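Long-range contact in RIM-binding protein, isoform F (Drosophila melanogaster, PDB 4Z8A), which probably acts as an active-zone scaffold at synapses, its third SH3 domain binding peptide motifs such as one from the calcium channel Cacophony: residues Y21-L26 with Q34-F39. Numbering follows the deposited sequence. Where two conformers were deposited one is given.
Sequences YDPQEL and QVELCF
Glu36 OE1 is gripped by two hydroxyls: Tyr21 OH donates to it across 2.6 Å, and Ser27 OG also bonds to it. The tyrosine hydroxyl reaches OE1 on its syn side, 31° out of the carboxylate plane. The extended Glu36 chain brings the acid to the edge of the Tyr21 ring. Pro23 adds an apolar side to this pairing, its CG 3.8 Å from Glu36 CB. At the other end of Tyr21 the backbones form a single antiparallel bridge with Phe39. Tyr21 N donates to Phe39 O at 2.8 Å, and Phe39 N returns a bond to Tyr21 O at 3.0 Å. Tyr21 CB sits over one face of the Phe39 ring, 3.4 Å from Phe39 CZ, in a CH-pi contact. The Tyr21 ring runs toward Glu36 because its CG stands anti to the backbone N (chi1 -171°). Asp22 caps helix 23-26, its OD1 accepting from Gln24 N. Glu36 OE2 bonds to Asn29 ND2 and makes a salt bridge to a basic side chain of the bound peptide, while Tyr21 packs on an apolar one. Were Tyr21 an alanine, Glu36 OE1 would probably lose one hydroxyl donor and the peptide its aromatic support. Tyr21 ends the ALYDY motif, and both segments belong to the RT loop. The salt bridge marks Glu36 as the acidic RT-loop residue of the classic SH3 specificity site, its carboxylate probably steadied by Tyr21 and Ser27.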
loop_
_atom_site.group_PDB
_atom_site.type_symbol
_atom_site.label_atom_id
_atom_site.label_comp_id
_atom_site.label_asym_id
_atom_site.label_seq_id
_atom_site.Cartn_x
_atom_site.Cartn_y
_atom_site.Cartn_z
ATOM N N TYR A 21 -4.099 -4.488 -8.461
ATOM C CA TYR A 21 -3.001 -5.278 -7.909
ATOM C C TYR A 21 -3.432 -6.652 -7.420
ATOM O O TYR A 21 -4.183 -6.766 -6.460
ATOM C CB TYR A 21 -2.330 -4.544 -6.748
ATOM C CG TYR A 21 -1.044 -5.178 -6.251
ATOM C CD1 TYR A 21 0.110 -5.157 -7.037
ATOM C CD2 TYR A 21 -0.959 -5.730 -4.975
ATOM C CE1 TYR A 21 1.301 -5.707 -6.588
ATOM C CE2 TYR A 21 0.246 -6.271 -4.505
ATOM C CZ TYR A 21 1.363 -6.263 -5.321
ATOM O OH TYR A 21 2.547 -6.779 -4.893
ATOM N N ASP A 22 -2.932 -7.679 -8.098
ATOM C CA ASP A 22 -3.043 -9.060 -7.640
ATOM C C ASP A 22 -1.631 -9.559 -7.379
ATOM O O ASP A 22 -0.835 -9.693 -8.305
ATOM C CB ASP A 22 -3.758 -9.910 -8.688
ATOM C CG ASP A 22 -4.003 -11.340 -8.222
ATOM O OD1 ASP A 22 -3.457 -11.738 -7.171
ATOM O OD2 ASP A 22 -4.748 -12.060 -8.912
ATOM N N PRO A 23 -1.303 -9.807 -6.114
ATOM C CA PRO A 23 0.062 -10.185 -5.745
ATOM C C PRO A 23 0.548 -11.386 -6.545
ATOM O O PRO A 23 1.728 -11.440 -6.850
ATOM C CB PRO A 23 -0.053 -10.520 -4.253
ATOM C CG PRO A 23 -1.279 -9.774 -3.792
ATOM C CD PRO A 23 -2.200 -9.701 -4.948
ATOM N N GLN A 24 -0.331 -12.325 -6.901
ATOM C CA GLN A 24 0.094 -13.507 -7.669
ATOM C C GLN A 24 0.535 -13.150 -9.072
ATOM O O GLN A 24 1.327 -13.864 -9.696
ATOM C CB GLN A 24 -1.027 -14.537 -7.757
ATOM C CG GLN A 24 -1.301 -15.238 -6.477
ATOM C CD GLN A 24 -2.073 -16.528 -6.669
ATOM O OE1 GLN A 24 -1.682 -17.396 -7.452
ATOM N NE2 GLN A 24 -3.179 -16.662 -5.948
ATOM N N GLU A 25 0.016 -12.045 -9.589
ATOM C CA GLU A 25 0.377 -11.617 -10.942
ATOM C C GLU A 25 1.534 -10.630 -10.977
ATOM O O GLU A 25 2.259 -10.546 -11.968
ATOM C CB GLU A 25 -0.814 -10.968 -11.634
ATOM C CG GLU A 25 -1.924 -11.911 -11.961
ATOM C CD GLU A 25 -3.184 -11.201 -12.396
ATOM O OE1 GLU A 25 -3.109 -9.990 -12.717
ATOM O OE2 GLU A 25 -4.247 -11.862 -12.418
ATOM N N LEU A 26 1.685 -9.849 -9.915
ATOM C CA LEU A 26 2.561 -8.698 -9.976
ATOM C C LEU A 26 3.620 -8.588 -8.885
ATOM O O LEU A 26 4.575 -7.830 -9.029
ATOM C CB LEU A 26 1.696 -7.428 -9.952
ATOM C CG LEU A 26 0.799 -7.247 -11.176
ATOM C CD1 LEU A 26 0.016 -5.941 -11.078
ATOM C CD2 LEU A 26 1.628 -7.247 -12.447
ATOM N N GLN A 34 0.700 -14.766 1.129
ATOM C CA GLN A 34 0.363 -14.741 2.542
ATOM C C GLN A 34 0.109 -13.337 3.092
ATOM O O GLN A 34 -0.790 -13.144 3.915
ATOM C CB GLN A 34 1.476 -15.397 3.364
ATOM C CG GLN A 34 1.511 -16.911 3.238
ATOM C CD GLN A 34 2.415 -17.403 2.142
ATOM O OE1 GLN A 34 2.869 -16.631 1.273
ATOM N NE2 GLN A 34 2.666 -18.711 2.142
ATOM N N VAL A 35 0.895 -12.352 2.670
ATOM C CA VAL A 35 0.902 -11.117 3.441
ATOM C C VAL A 35 0.408 -9.863 2.715
ATOM O O VAL A 35 0.185 -8.850 3.378
ATOM C CB VAL A 35 2.322 -10.820 4.012
ATOM C CG1 VAL A 35 2.879 -12.046 4.807
ATOM C CG2 VAL A 35 3.268 -10.394 2.918
ATOM N N GLU A 36 0.203 -9.947 1.397
ATOM C CA GLU A 36 -0.220 -8.777 0.602
ATOM C C GLU A 36 -1.713 -8.815 0.257
ATOM O O GLU A 36 -2.333 -9.876 0.174
ATOM C CB GLU A 36 0.632 -8.662 -0.677
ATOM C CG GLU A 36 2.095 -8.443 -0.358
ATOM C CD GLU A 36 2.997 -8.362 -1.588
ATOM O OE1 GLU A 36 2.477 -8.273 -2.711
ATOM O OE2 GLU A 36 4.225 -8.431 -1.396
ATOM N N LEU A 37 -2.282 -7.627 0.099
ATOM C CA LEU A 37 -3.697 -7.445 -0.168
ATOM C C LEU A 37 -3.954 -7.274 -1.671
ATOM O O LEU A 37 -3.173 -6.614 -2.367
ATOM C CB LEU A 37 -4.188 -6.224 0.625
ATOM C CG LEU A 37 -5.656 -5.867 0.797
ATOM C CD1 LEU A 37 -6.394 -7.013 1.437
ATOM C CD2 LEU A 37 -5.743 -4.630 1.688
ATOM N N CYS A 38 -5.017 -7.912 -2.166
ATOM C CA CYS A 38 -5.473 -7.733 -3.539
ATOM C C CYS A 38 -6.438 -6.538 -3.643
ATOM O O CYS A 38 -7.256 -6.338 -2.761
ATOM C CB CYS A 38 -6.158 -9.019 -4.005
ATOM S SG CYS A 38 -6.572 -9.099 -5.738
ATOM N N PHE A 39 -6.355 -5.753 -4.722
ATOM C CA PHE A 39 -7.322 -4.665 -4.892
ATOM C C PHE A 39 -7.443 -4.225 -6.344
ATOM O O PHE A 39 -6.637 -4.624 -7.188
ATOM C CB PHE A 39 -6.959 -3.456 -4.007
ATOM C CG PHE A 39 -5.541 -2.957 -4.189
ATOM C CD1 PHE A 39 -5.233 -2.049 -5.180
ATOM C CD2 PHE A 39 -4.522 -3.412 -3.362
ATOM C CE1 PHE A 39 -3.946 -1.590 -5.336
ATOM C CE2 PHE A 39 -3.249 -2.961 -3.505
ATOM C CZ PHE A 39 -2.952 -2.042 -4.506
#